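Local structure of tailspike protein (Siphovirus 9NA, 3RIQ) at residues A[190-195]-A[219-224]; A[147-152]-A[167-172]; A[353-358]-A[379-384]. The protein probably recognises Salmonella lipopolysaccharide as the phage receptor and cleaves it as an endorhamnosidase. All blocks are in the same frame, centred on the assembly; numbering follows the deposited sequence.

Interaction 1 (A[190-195]-A[219-224]); sequences GITFEN and AVLFIR
Ile191 and Val220 start a parallel register that runs on through Thr192–Leu221, Phe193–Phe222 and Glu194–Ile223. The axes of strands 192-194 and 220-223 come within 4.9 Å and diverge by only 9°, so the spacing stays even along the pair. Ile191 and Phe193 each use both N and O: Ile191 N donates to Ala219 O, Leu221 N to Ile191 O, Phe193 N to Leu221 O and Ile223 N to Phe193 O, every bond 2.9 Å long. Asn195 N to Ile223 O, at 3.0 Å, closes the series. The side chains sort onto two faces. On one, the rings of Phe193 and Phe222 run side by side, with Phe193 CD2 3.5 Å from Phe222 CE1 and the planes 38° apart, an oblique pairing. Each CG stands anti to its carbonyl carbon (chi1 -56° for Phe193), which sends both rings the same way. Phe193 CE2 also meets Val220 CG1 at 4.1 Å, and Val207 of strand 206-208 packs against Ile191, Phe193 and Val220. On the other face the methyl Thr192 CG2 touches Leu221 CD2 at 4.0 Å and Ile223 CD1 at the same distance. Beyond it the carboxylate of Glu194 turns to Arg149 and Thr171. At the C-terminal end Arg224 CD lies 3.6 Å from Asn195 O, while its guanidinium bonds to the carbonyls of Thr199 and Ala200 and makes a cation-pi contact with Trp201. In-register parallel rungs with aromatic and aliphatic side chains aligned in the interior are characteristic of a parallel beta-helix, here the right-handed beta-helix of the tailspike.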
ATOM      1  N   GLY A 190      -7.677 -17.160 -19.101  1.00 12.32           N
ATOM      2  CA  GLY A 190      -8.879 -17.455 -18.280  1.00 12.19           C
ATOM      3  C   GLY A 190     -10.110 -16.651 -18.687  1.00 12.13           C
ATOM      4  O   GLY A 190     -11.176 -17.224 -19.003  1.00 12.51           O
ATOM      5  N   ILE A 191      -9.962 -15.327 -18.700  1.00 11.64           N
ATOM      6  CA  ILE A 191     -11.027 -14.443 -19.142  1.00 11.21           C
ATOM      7  C   ILE A 191     -10.452 -13.547 -20.206  1.00 11.44           C
ATOM      8  O   ILE A 191      -9.418 -12.891 -19.961  1.00 12.41           O
ATOM      9  CB  ILE A 191     -11.526 -13.533 -17.984  1.00 10.38           C
ATOM     10  CG1 ILE A 191     -12.030 -14.347 -16.773  1.00 14.42           C
ATOM     11  CG2 ILE A 191     -12.603 -12.555 -18.515  1.00 12.82           C
ATOM     12  CD1 ILE A 191     -13.186 -15.108 -16.978  1.00 17.95           C
ATOM     13  N   THR A 192     -11.099 -13.465 -21.361  1.00 11.93           N
ATOM     14  CA  THR A 192     -10.600 -12.612 -22.442  1.00 11.48           C
ATOM     15  C   THR A 192     -11.671 -11.649 -22.896  1.00 11.65           C
ATOM     16  O   THR A 192     -12.804 -12.066 -23.148  1.00 12.51           O
ATOM     17  CB  THR A 192     -10.193 -13.466 -23.687  1.00 11.10           C
ATOM     18  OG1 THR A 192      -9.199 -14.423 -23.339  1.00 13.21           O
ATOM     19  CG2 THR A 192      -9.692 -12.581 -24.851  1.00 12.59           C
ATOM     20  N   PHE A 193     -11.312 -10.370 -23.046  1.00 11.39           N
ATOM     21  CA  PHE A 193     -12.224  -9.371 -23.627  1.00 11.30           C
ATOM     22  C   PHE A 193     -11.698  -9.043 -25.015  1.00 12.58           C
ATOM     23  O   PHE A 193     -10.677  -8.334 -25.168  1.00 12.57           O
ATOM     24  CB  PHE A 193     -12.341  -8.135 -22.734  1.00 11.77           C
ATOM     25  CG  PHE A 193     -12.772  -8.456 -21.340  1.00 10.38           C
ATOM     26  CD1 PHE A 193     -14.089  -8.877 -21.100  1.00 11.53           C
ATOM     27  CD2 PHE A 193     -11.869  -8.355 -20.265  1.00 11.71           C
ATOM     28  CE1 PHE A 193     -14.527  -9.193 -19.816  1.00 10.52           C
ATOM     29  CE2 PHE A 193     -12.312  -8.652 -18.951  1.00 11.81           C
ATOM     30  CZ  PHE A 193     -13.637  -9.067 -18.742  1.00 10.65           C
ATOM     31  N   GLU A 194     -12.338  -9.635 -26.036  1.00 12.00           N
ATOM     32  CA  GLU A 194     -11.835  -9.606 -27.416  1.00 13.25           C
ATOM     33  C   GLU A 194     -12.637  -8.607 -28.241  1.00 13.45           C
ATOM     34  O   GLU A 194     -13.776  -8.915 -28.622  1.00 13.56           O
ATOM     35  CB  GLU A 194     -11.995 -11.013 -28.003  1.00 13.40           C
ATOM     36  CG  GLU A 194     -11.513 -11.167 -29.429  1.00 15.75           C
ATOM     37  CD  GLU A 194     -11.903 -12.508 -29.998  1.00 16.61           C
ATOM     38  OE1 GLU A 194     -13.034 -12.924 -29.845  1.00 15.56           O
ATOM     39  OE2 GLU A 194     -11.072 -13.175 -30.609  1.00 21.03           O
ATOM     40  N   ASN A 195     -12.070  -7.418 -28.513  1.00 12.02           N
ATOM     41  CA  ASN A 195     -12.821  -6.349 -29.200  1.00 12.79           C
ATOM     42  C   ASN A 195     -12.205  -5.854 -30.507  1.00 12.93           C
ATOM     43  O   ASN A 195     -12.561  -4.798 -30.996  1.00 13.80           O
ATOM     44  CB  ASN A 195     -13.100  -5.172 -28.241  1.00 12.35           C
ATOM     45  CG  ASN A 195     -14.014  -5.566 -27.086  1.00 13.28           C
ATOM     46  OD1 ASN A 195     -13.583  -6.220 -26.156  1.00 13.67           O
ATOM     47  ND2 ASN A 195     -15.269  -5.219 -27.174  1.00 11.41           N
ATOM     48  N   ALA A 219      -4.050 -14.866 -17.188  1.00 11.32           N
ATOM     49  CA  ALA A 219      -5.288 -15.082 -16.438  1.00 11.28           C
ATOM     50  C   ALA A 219      -6.430 -14.221 -16.992  1.00 11.03           C
ATOM     51  O   ALA A 219      -7.577 -14.704 -17.146  1.00 11.57           O
ATOM     52  CB  ALA A 219      -5.103 -14.840 -14.954  1.00 11.03           C
ATOM     53  N   VAL A 220      -6.126 -12.957 -17.291  1.00 11.37           N
ATOM     54  CA  VAL A 220      -7.077 -12.059 -17.954  1.00 10.53           C
ATOM     55  C   VAL A 220      -6.344 -11.422 -19.098  1.00 10.82           C
ATOM     56  O   VAL A 220      -5.185 -10.996 -18.933  1.00 11.43           O
ATOM     57  CB  VAL A 220      -7.635 -10.959 -16.997  1.00 10.34           C
ATOM     58  CG1 VAL A 220      -8.722 -10.165 -17.711  1.00 12.26           C
ATOM     59  CG2 VAL A 220      -8.163 -11.572 -15.678  1.00 12.32           C
ATOM     60  N   LEU A 221      -7.020 -11.339 -20.263  1.00 11.13           N
ATOM     61  CA  LEU A 221      -6.414 -10.808 -21.488  1.00 10.84           C
ATOM     62  C   LEU A 221      -7.335  -9.757 -22.115  1.00 11.32           C
ATOM     63  O   LEU A 221      -8.552 -10.004 -22.277  1.00 12.17           O
ATOM     64  CB  LEU A 221      -6.186 -11.964 -22.475  1.00 11.25           C
ATOM     65  CG  LEU A 221      -5.639 -11.553 -23.854  1.00 11.27           C
ATOM     66  CD1 LEU A 221      -4.216 -11.043 -23.720  1.00 13.74           C
ATOM     67  CD2 LEU A 221      -5.680 -12.721 -24.789  1.00 13.34           C
ATOM     68  N   PHE A 222      -6.782  -8.582 -22.402  1.00 11.06           N
ATOM     69  CA  PHE A 222      -7.519  -7.462 -23.049  1.00 11.02           C
ATOM     70  C   PHE A 222      -7.066  -7.252 -24.498  1.00 11.70           C
ATOM     71  O   PHE A 222      -5.859  -7.206 -24.767  1.00 12.13           O
ATOM     72  CB  PHE A 222      -7.301  -6.147 -22.292  1.00 10.78           C
ATOM     73  CG  PHE A 222      -7.891  -6.150 -20.908  1.00 10.25           C
ATOM     74  CD1 PHE A 222      -9.188  -5.686 -20.678  1.00 12.14           C
ATOM     75  CD2 PHE A 222      -7.185  -6.708 -19.837  1.00 11.11           C
ATOM     76  CE1 PHE A 222      -9.763  -5.732 -19.399  1.00 11.97           C
ATOM     77  CE2 PHE A 222      -7.761  -6.745 -18.555  1.00 12.78           C
ATOM     78  CZ  PHE A 222      -9.042  -6.276 -18.345  1.00 12.33           C
ATOM     79  N   ILE A 223      -8.043  -7.159 -25.413  1.00 11.74           N
ATOM     80  CA  ILE A 223      -7.794  -6.897 -26.824  1.00 11.77           C
ATOM     81  C   ILE A 223      -8.659  -5.716 -27.268  1.00 12.20           C
ATOM     82  O   ILE A 223      -9.897  -5.797 -27.209  1.00 11.18           O
ATOM     83  CB  ILE A 223      -8.155  -8.172 -27.653  1.00 12.19           C
ATOM     84  CG1 ILE A 223      -7.157  -9.284 -27.355  1.00 12.08           C
ATOM     85  CG2 ILE A 223      -8.243  -7.870 -29.173  1.00 12.43           C
ATOM     86  CD1 ILE A 223      -7.653 -10.709 -27.768  1.00 13.94           C
ATOM     87  N   ARG A 224      -8.008  -4.621 -27.678  1.00 10.80           N
ATOM     88  CA  ARG A 224      -8.709  -3.403 -28.157  1.00 11.44           C
ATOM     89  C   ARG A 224      -9.756  -2.907 -27.151  1.00 11.65           C
ATOM     90  O   ARG A 224     -10.937  -2.662 -27.511  1.00 11.25           O
ATOM     91  CB  ARG A 224      -9.320  -3.573 -29.584  1.00 12.57           C
ATOM     92  CG  ARG A 224      -9.520  -2.234 -30.277  1.00 11.75           C
ATOM     93  CD  ARG A 224     -10.044  -2.397 -31.735  1.00 12.80           C
ATOM     94  NE  ARG A 224     -10.274  -1.054 -32.317  1.00 12.11           N
ATOM     95  CZ  ARG A 224      -9.333  -0.302 -32.893  1.00 12.62           C
ATOM     96  NH1 ARG A 224      -8.087  -0.761 -33.052  1.00 13.45           N
ATOM     97  NH2 ARG A 224      -9.648   0.909 -33.382  1.00 14.67           N
TER

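Interaction 2 (A[147-152]-A[167-172])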
ATOM      1  N   THR A 147     -14.736 -23.686 -23.799  1.00 12.71           N
ATOM      2  CA  THR A 147     -14.807 -22.217 -23.806  1.00 12.98           C
ATOM      3  C   THR A 147     -16.230 -21.742 -24.022  1.00 12.91           C
ATOM      4  O   THR A 147     -16.902 -22.155 -24.998  1.00 13.26           O
ATOM      5  CB  THR A 147     -13.890 -21.663 -24.936  1.00 14.59           C
ATOM      6  OG1 THR A 147     -12.566 -22.167 -24.724  1.00 15.55           O
ATOM      7  CG2 THR A 147     -13.840 -20.145 -24.934  1.00 15.08           C
ATOM      8  N   LEU A 148     -16.678 -20.849 -23.142  1.00 11.71           N
ATOM      9  CA  LEU A 148     -17.938 -20.119 -23.352  1.00 11.81           C
ATOM     10  C   LEU A 148     -17.578 -18.855 -24.115  1.00 11.36           C
ATOM     11  O   LEU A 148     -16.751 -18.072 -23.648  1.00 13.78           O
ATOM     12  CB  LEU A 148     -18.555 -19.731 -21.982  1.00 11.71           C
ATOM     13  CG  LEU A 148     -20.009 -19.190 -22.114  1.00 10.89           C
ATOM     14  CD1 LEU A 148     -20.977 -20.300 -22.597  1.00 12.28           C
ATOM     15  CD2 LEU A 148     -20.451 -18.557 -20.794  1.00 12.27           C
ATOM     16  N   ARG A 149     -18.224 -18.630 -25.262  1.00 12.17           N
ATOM     17  CA  ARG A 149     -18.032 -17.404 -26.026  1.00 10.76           C
ATOM     18  C   ARG A 149     -19.334 -16.623 -25.990  1.00 11.55           C
ATOM     19  O   ARG A 149     -20.355 -17.066 -26.564  1.00 12.47           O
ATOM     20  CB  ARG A 149     -17.628 -17.716 -27.463  1.00 11.95           C
ATOM     21  CG  ARG A 149     -17.220 -16.466 -28.257  1.00 12.35           C
ATOM     22  CD  ARG A 149     -16.823 -16.787 -29.678  1.00 13.51           C
ATOM     23  NE  ARG A 149     -15.911 -15.746 -30.170  1.00 13.52           N
ATOM     24  CZ  ARG A 149     -15.207 -15.847 -31.293  1.00 14.32           C
ATOM     25  NH1 ARG A 149     -15.394 -16.904 -32.097  1.00 16.06           N
ATOM     26  NH2 ARG A 149     -14.336 -14.889 -31.625  1.00 14.97           N
ATOM     27  N   VAL A 150     -19.311 -15.478 -25.305  1.00 11.09           N
ATOM     28  CA  VAL A 150     -20.477 -14.586 -25.204  1.00 11.81           C
ATOM     29  C   VAL A 150     -20.275 -13.505 -26.267  1.00 11.18           C
ATOM     30  O   VAL A 150     -19.283 -12.764 -26.204  1.00 12.36           O
ATOM     31  CB  VAL A 150     -20.589 -13.989 -23.798  1.00 10.72           C
ATOM     32  CG1 VAL A 150     -21.679 -12.928 -23.734  1.00 13.40           C
ATOM     33  CG2 VAL A 150     -20.814 -15.084 -22.765  1.00 13.63           C
ATOM     34  N   ASN A 151     -21.182 -13.442 -27.250  1.00 11.81           N
ATOM     35  CA  ASN A 151     -20.997 -12.544 -28.388  1.00 12.63           C
ATOM     36  C   ASN A 151     -21.894 -11.317 -28.328  1.00 12.96           C
ATOM     37  O   ASN A 151     -23.118 -11.437 -28.145  1.00 13.89           O
ATOM     38  CB  ASN A 151     -21.323 -13.321 -29.668  1.00 12.34           C
ATOM     39  CG  ASN A 151     -20.390 -14.531 -29.898  1.00 13.47           C
ATOM     40  OD1 ASN A 151     -20.842 -15.697 -30.077  1.00 16.26           O
ATOM     41  ND2 ASN A 151     -19.122 -14.267 -29.904  1.00 11.97           N
ATOM     42  N   SER A 152     -21.290 -10.145 -28.496  1.00 12.36           N
ATOM     43  CA  SER A 152     -21.999  -8.866 -28.643  1.00 12.82           C
ATOM     44  C   SER A 152     -23.062  -8.682 -27.561  1.00 13.37           C
ATOM     45  O   SER A 152     -24.237  -8.465 -27.864  1.00 14.41           O
ATOM     46  CB  SER A 152     -22.612  -8.759 -30.040  1.00 13.32           C
ATOM     47  OG  SER A 152     -21.563  -8.705 -30.986  1.00 15.49           O
ATOM     48  N   GLY A 167     -12.659 -21.860 -19.957  1.00 11.38           N
ATOM     49  CA  GLY A 167     -12.544 -20.411 -19.811  1.00 10.80           C
ATOM     50  C   GLY A 167     -13.665 -19.668 -20.471  1.00 11.45           C
ATOM     51  O   GLY A 167     -14.602 -20.283 -21.013  1.00 12.01           O
ATOM     52  N   TYR A 168     -13.541 -18.348 -20.459  1.00 11.08           N
ATOM     53  CA  TYR A 168     -14.604 -17.442 -20.860  1.00 10.54           C
ATOM     54  C   TYR A 168     -14.054 -16.430 -21.836  1.00 11.59           C
ATOM     55  O   TYR A 168     -13.072 -15.709 -21.542  1.00 12.34           O
ATOM     56  CB  TYR A 168     -15.217 -16.712 -19.642  1.00 10.45           C
ATOM     57  CG  TYR A 168     -15.853 -17.701 -18.684  1.00 11.20           C
ATOM     58  CD1 TYR A 168     -17.222 -17.986 -18.745  1.00 10.21           C
ATOM     59  CD2 TYR A 168     -15.076 -18.377 -17.729  1.00 11.99           C
ATOM     60  CE1 TYR A 168     -17.788 -18.916 -17.886  1.00 10.39           C
ATOM     61  CE2 TYR A 168     -15.631 -19.308 -16.875  1.00 11.43           C
ATOM     62  CZ  TYR A 168     -16.985 -19.588 -16.962  1.00 11.08           C
ATOM     63  OH  TYR A 168     -17.552 -20.491 -16.098  1.00 11.68           O
ATOM     64  N   LEU A 169     -14.719 -16.354 -22.991  1.00 11.87           N
ATOM     65  CA  LEU A 169     -14.316 -15.421 -24.076  1.00 11.30           C
ATOM     66  C   LEU A 169     -15.481 -14.460 -24.352  1.00 11.58           C
ATOM     67  O   LEU A 169     -16.569 -14.918 -24.733  1.00 13.01           O
ATOM     68  CB  LEU A 169     -13.930 -16.227 -25.318  1.00 11.67           C
ATOM     69  CG  LEU A 169     -13.720 -15.447 -26.625  1.00 10.97           C
ATOM     70  CD1 LEU A 169     -12.549 -14.519 -26.487  1.00 12.45           C
ATOM     71  CD2 LEU A 169     -13.440 -16.461 -27.686  1.00 13.31           C
ATOM     72  N   PHE A 170     -15.255 -13.163 -24.192  1.00 11.56           N
ATOM     73  CA  PHE A 170     -16.283 -12.146 -24.448  1.00 10.42           C
ATOM     74  C   PHE A 170     -15.862 -11.423 -25.708  1.00 12.03           C
ATOM     75  O   PHE A 170     -14.807 -10.743 -25.728  1.00 13.06           O
ATOM     76  CB  PHE A 170     -16.382 -11.172 -23.256  1.00 10.84           C
ATOM     77  CG  PHE A 170     -16.868 -11.834 -22.019  1.00 10.11           C
ATOM     78  CD1 PHE A 170     -18.240 -11.963 -21.802  1.00 10.85           C
ATOM     79  CD2 PHE A 170     -15.973 -12.355 -21.074  1.00 10.54           C
ATOM     80  CE1 PHE A 170     -18.740 -12.609 -20.633  1.00 11.82           C
ATOM     81  CE2 PHE A 170     -16.454 -12.992 -19.909  1.00 12.11           C
ATOM     82  CZ  PHE A 170     -17.834 -13.151 -19.708  1.00 11.37           C
ATOM     83  N   THR A 171     -16.682 -11.561 -26.742  1.00 11.85           N
ATOM     84  CA  THR A 171     -16.383 -11.007 -28.084  1.00 11.91           C
ATOM     85  C   THR A 171     -17.283  -9.816 -28.360  1.00 12.81           C
ATOM     86  O   THR A 171     -18.501  -9.969 -28.366  1.00 11.88           O
ATOM     87  CB  THR A 171     -16.526 -12.096 -29.160  1.00 12.38           C
ATOM     88  OG1 THR A 171     -15.569 -13.129 -28.879  1.00 12.58           O
ATOM     89  CG2 THR A 171     -16.271 -11.550 -30.591  1.00 13.12           C
ATOM     90  N   LEU A 172     -16.685  -8.647 -28.618  1.00 11.27           N
ATOM     91  CA  LEU A 172     -17.449  -7.401 -28.901  1.00 12.03           C
ATOM     92  C   LEU A 172     -18.438  -7.058 -27.772  1.00 12.14           C
ATOM     93  O   LEU A 172     -19.591  -6.630 -28.031  1.00 13.32           O
ATOM     94  CB  LEU A 172     -18.167  -7.416 -30.278  1.00 11.58           C
ATOM     95  CG  LEU A 172     -17.239  -7.425 -31.507  1.00 11.98           C
ATOM     96  CD1 LEU A 172     -18.102  -7.477 -32.782  1.00 13.30           C
ATOM     97  CD2 LEU A 172     -16.368  -6.170 -31.546  1.00 13.75           C
TER
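The guanidinium of Arg149 meets Thr171 OG1 at its edge, in the plane: NE donates to that oxygen over 2.9 Å at 170°, close to straight. Leu169 CD2 approaches the same group obliquely, 3.6 Å from Arg149 NE. The Arg149 chain is extended from CG to NE, with CG anti to the backbone N (chi1 -172°), which carries it alongside Leu169 to the threonine two residues further on. On the opposite face of the sheet, the Tyr168 ring receives Leu148 CD2 at its edge, 3.9 Å from Tyr168 CD1. The Phe170 ring takes Val150 CB obliquely at 3.7 Å from its CD1, and Phe158 meets this ring edge-to-face. Backbone bonds fix the parallel register; the shortest, Leu169 N to Leu148 O, measures 2.7 Å. The strand axes cross at -19°. The ring-bearing face is largely apolar, with Tyr168 OH hydrogen-bonded to Glu162 O; the other is mixed. There Thr171 accepts from Arg149 NE, so its hydroxyl probably donates to Glu194 OE1, which also takes a salt bridge from Arg149 NH2. A glycerol, probably from the crystallisation liquor, is hydrogen-bonded to Arg149 NH1. Arginine, threonine and glutamate thus form one polar cluster beside Leu169.

Interaction 3 (A[353-358]-A[379-384]); sequences NNDITN and GSRLRG
Asp355 OD1 is gripped by three N-H groups from two arginines. Arg383 closes on it end-on, with NH1 at 2.9 Å and NH2 at 3.0 Å from Asp355 OD1, and its guanidinium lies within 1° of the carboxylate plane; Asp355 OD1 offers NH1 its anti lone pair. Arg381 approaches side-on, its plane turned 49° from the carboxylate, so both of its bonds arrive from above that plane: NE to Asp355 OD1 at 2.9 Å and NH2 to Asp355 OD2 at 3.0 Å. A bend at chi3 (-68°) folds the Arg381 chain back toward the aspartate. Arg381 NH2 is shared with Asn353 OD1, 2.9 Å away, and NH1 reaches that same amide oxygen at 3.0 Å. Arg381 is thereby held along two edges, with Asn354 O over one face, which should restrict its rotation. The positive charges flanking Asp355 would be expected to favour its ionised form. Beyond the network, Thr357 CG2 rests on Arg383 CD at 3.8 Å. On the opposite face Ile356 CB faces Leu382 CG at 4.2 Å, while Ile356 N and O bond to Arg381 O and Arg383 N to hold the parallel register. Strand 333-340 flanks segment 353-358, and strand 402-409 flanks segment 379-384. Ile356 and Leu382 both pack on Cys376 of strand 374-376, toward the interior of the beta-helix; the arginine face meets a second subunit, whose His388 bonds to Arg383 NE, Tyr340 packs on Asp355 and Arg383, and Tyr390 packs on Arg381.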
ATOM      1  N   ASN A 353       8.477   8.547 -20.073  1.00 13.61           N
ATOM      2  CA  ASN A 353       7.569   9.547 -19.529  1.00 13.27           C
ATOM      3  C   ASN A 353       6.475   8.887 -18.683  1.00 13.75           C
ATOM      4  O   ASN A 353       5.307   9.236 -18.774  1.00 14.58           O
ATOM      5  CB  ASN A 353       6.989  10.402 -20.681  1.00 13.98           C
ATOM      6  CG  ASN A 353       6.111  11.545 -20.195  1.00 12.99           C
ATOM      7  OD1 ASN A 353       6.359  12.127 -19.135  1.00 14.17           O
ATOM      8  ND2 ASN A 353       5.063  11.864 -20.970  1.00 15.70           N
ATOM      9  N   ASN A 354       6.899   7.966 -17.811  1.00 12.89           N
ATOM     10  CA  ASN A 354       6.013   7.356 -16.811  1.00 12.97           C
ATOM     11  C   ASN A 354       6.405   7.784 -15.413  1.00 12.69           C
ATOM     12  O   ASN A 354       7.550   8.164 -15.155  1.00 13.59           O
ATOM     13  CB  ASN A 354       6.051   5.813 -16.938  1.00 13.19           C
ATOM     14  CG  ASN A 354       5.519   5.336 -18.281  1.00 11.98           C
ATOM     15  OD1 ASN A 354       4.403   5.683 -18.658  1.00 12.35           O
ATOM     16  ND2 ASN A 354       6.327   4.579 -19.018  1.00 13.97           N
ATOM     17  N   ASP A 355       5.430   7.684 -14.514  1.00 12.14           N
ATOM     18  CA  ASP A 355       5.607   8.044 -13.115  1.00 11.90           C
ATOM     19  C   ASP A 355       5.539   6.790 -12.263  1.00 11.69           C
ATOM     20  O   ASP A 355       4.521   6.103 -12.261  1.00 12.67           O
ATOM     21  CB  ASP A 355       4.537   9.046 -12.708  1.00 13.55           C
ATOM     22  CG  ASP A 355       4.837  10.410 -13.244  1.00 13.67           C
ATOM     23  OD1 ASP A 355       5.735  11.069 -12.697  1.00 14.44           O
ATOM     24  OD2 ASP A 355       4.200  10.836 -14.214  1.00 15.72           O
ATOM     25  N   ILE A 356       6.645   6.508 -11.579  1.00 12.40           N
ATOM     26  CA  ILE A 356       6.896   5.209 -10.941  1.00 12.79           C
ATOM     27  C   ILE A 356       7.261   5.425  -9.495  1.00 13.44           C
ATOM     28  O   ILE A 356       8.258   6.088  -9.214  1.00 14.26           O
ATOM     29  CB  ILE A 356       8.089   4.495 -11.642  1.00 13.54           C
ATOM     30  CG1 ILE A 356       7.829   4.303 -13.138  1.00 14.50           C
ATOM     31  CG2 ILE A 356       8.399   3.144 -11.009  1.00 15.20           C
ATOM     32  CD1 ILE A 356       9.041   3.850 -13.926  1.00 14.95           C
ATOM     33  N   THR A 357       6.475   4.866  -8.587  1.00 12.55           N
ATOM     34  CA  THR A 357       6.716   5.065  -7.159  1.00 12.59           C
ATOM     35  C   THR A 357       6.571   3.810  -6.345  1.00 11.67           C
ATOM     36  O   THR A 357       5.799   2.941  -6.684  1.00 12.60           O
ATOM     37  CB  THR A 357       5.756   6.139  -6.543  1.00 11.31           C
ATOM     38  OG1 THR A 357       4.389   5.794  -6.788  1.00 13.43           O
ATOM     39  CG2 THR A 357       6.014   7.527  -7.128  1.00 13.32           C
ATOM     40  N   ASN A 358       7.358   3.726  -5.270  1.00 11.59           N
ATOM     41  CA  ASN A 358       7.211   2.644  -4.274  1.00 12.09           C
ATOM     42  C   ASN A 358       7.387   1.256  -4.858  1.00 11.73           C
ATOM     43  O   ASN A 358       6.517   0.382  -4.757  1.00 12.71           O
ATOM     44  CB  ASN A 358       5.895   2.832  -3.511  1.00 12.35           C
ATOM     45  CG  ASN A 358       5.909   4.117  -2.708  1.00 14.90           C
ATOM     46  OD1 ASN A 358       6.834   4.332  -1.915  1.00 17.56           O
ATOM     47  ND2 ASN A 358       4.969   4.999  -2.966  1.00 15.07           N
ATOM     48  N   GLY A 379      12.631   8.167 -20.527  1.00 17.21           N
ATOM     49  CA  GLY A 379      12.804   9.179 -19.491  1.00 16.39           C
ATOM     50  C   GLY A 379      11.671   9.115 -18.498  1.00 15.86           C
ATOM     51  O   GLY A 379      10.678   9.868 -18.619  1.00 16.26           O
ATOM     52  N   SER A 380      11.822   8.237 -17.505  1.00 14.70           N
ATOM     53  CA  SER A 380      10.790   8.079 -16.477  1.00 14.17           C
ATOM     54  C   SER A 380      11.223   8.732 -15.157  1.00 13.71           C
ATOM     55  O   SER A 380      12.372   9.190 -15.019  1.00 15.18           O
ATOM     56  CB  SER A 380      10.397   6.604 -16.300  1.00 13.97           C
ATOM     57  OG  SER A 380       9.678   6.209 -17.462  1.00 15.33           O
ATOM     58  N   ARG A 381      10.286   8.814 -14.201  1.00 14.02           N
ATOM     59  CA  ARG A 381      10.579   9.492 -12.928  1.00 13.62           C
ATOM     60  C   ARG A 381      10.299   8.467 -11.831  1.00 13.57           C
ATOM     61  O   ARG A 381       9.155   8.005 -11.698  1.00 15.18           O
ATOM     62  CB  ARG A 381       9.665  10.722 -12.752  1.00 13.98           C
ATOM     63  CG  ARG A 381       9.939  11.813 -13.799  1.00 15.26           C
ATOM     64  CD  ARG A 381       8.782  12.803 -13.972  1.00 17.28           C
ATOM     65  NE  ARG A 381       7.603  12.170 -14.574  1.00 14.41           N
ATOM     66  CZ  ARG A 381       7.360  12.017 -15.888  1.00 14.76           C
ATOM     67  NH1 ARG A 381       8.233  12.453 -16.793  1.00 16.96           N
ATOM     68  NH2 ARG A 381       6.212  11.429 -16.293  1.00 16.34           N
ATOM     69  N   LEU A 382      11.327   8.113 -11.060  1.00 13.21           N
ATOM     70  CA  LEU A 382      11.220   7.046 -10.049  1.00 14.45           C
ATOM     71  C   LEU A 382      11.400   7.634  -8.670  1.00 14.44           C
ATOM     72  O   LEU A 382      12.378   8.395  -8.451  1.00 14.98           O
ATOM     73  CB  LEU A 382      12.304   5.985 -10.255  1.00 13.97           C
ATOM     74  CG  LEU A 382      12.223   5.116 -11.520  1.00 15.37           C
ATOM     75  CD1 LEU A 382      12.556   5.916 -12.761  1.00 18.32           C
ATOM     76  CD2 LEU A 382      13.169   3.937 -11.398  1.00 19.23           C
ATOM     77  N   ARG A 383      10.492   7.295  -7.746  1.00 13.76           N
ATOM     78  CA  ARG A 383      10.577   7.828  -6.362  1.00 14.02           C
ATOM     79  C   ARG A 383      10.253   6.702  -5.401  1.00 13.42           C
ATOM     80  O   ARG A 383       9.157   6.143  -5.473  1.00 14.20           O
ATOM     81  CB  ARG A 383       9.645   9.020  -6.088  1.00 14.33           C
ATOM     82  CG  ARG A 383       9.717  10.204  -7.043  1.00 16.84           C
ATOM     83  CD  ARG A 383       8.610  10.149  -8.014  1.00 19.91           C
ATOM     84  NE  ARG A 383       8.452  11.316  -8.891  1.00 17.48           N
ATOM     85  CZ  ARG A 383       7.532  11.356  -9.864  1.00 15.26           C
ATOM     86  NH1 ARG A 383       6.710  10.312 -10.053  1.00 17.87           N
ATOM     87  NH2 ARG A 383       7.444  12.411 -10.657  1.00 17.86           N
ATOM     88  N   GLY A 384      11.169   6.393  -4.491  1.00 13.29           N
ATOM     89  CA  GLY A 384      10.907   5.376  -3.499  1.00 12.85           C
ATOM     90  C   GLY A 384      11.170   4.008  -4.081  1.00 13.19           C
ATOM     91  O   GLY A 384      10.245   3.317  -4.500  1.00 14.05           O
TER

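Read from the N terminus, the three contacts close in series, and none encloses or crosses another. Interaction 2 closes first, with 14 residues between its segments; interaction 1 follows across 23 and interaction 3 across 20, and no intervening residue is helical. Interactions 2 and 1 are adjacent strand pairs: their centres lie 9 Å apart, strands 166-171 and 184-194 are neighbours, and Phe193 CE1 packs on Phe170 CD2 at 3.7 Å. Together they line up four successive strands on one flank of the beta-helix. Interaction 3 repeats the parallel pairing farther along, its centre 28 Å from that of interaction 1 and 37 Å from that of interaction 2; of the three, it alone touches another subunit.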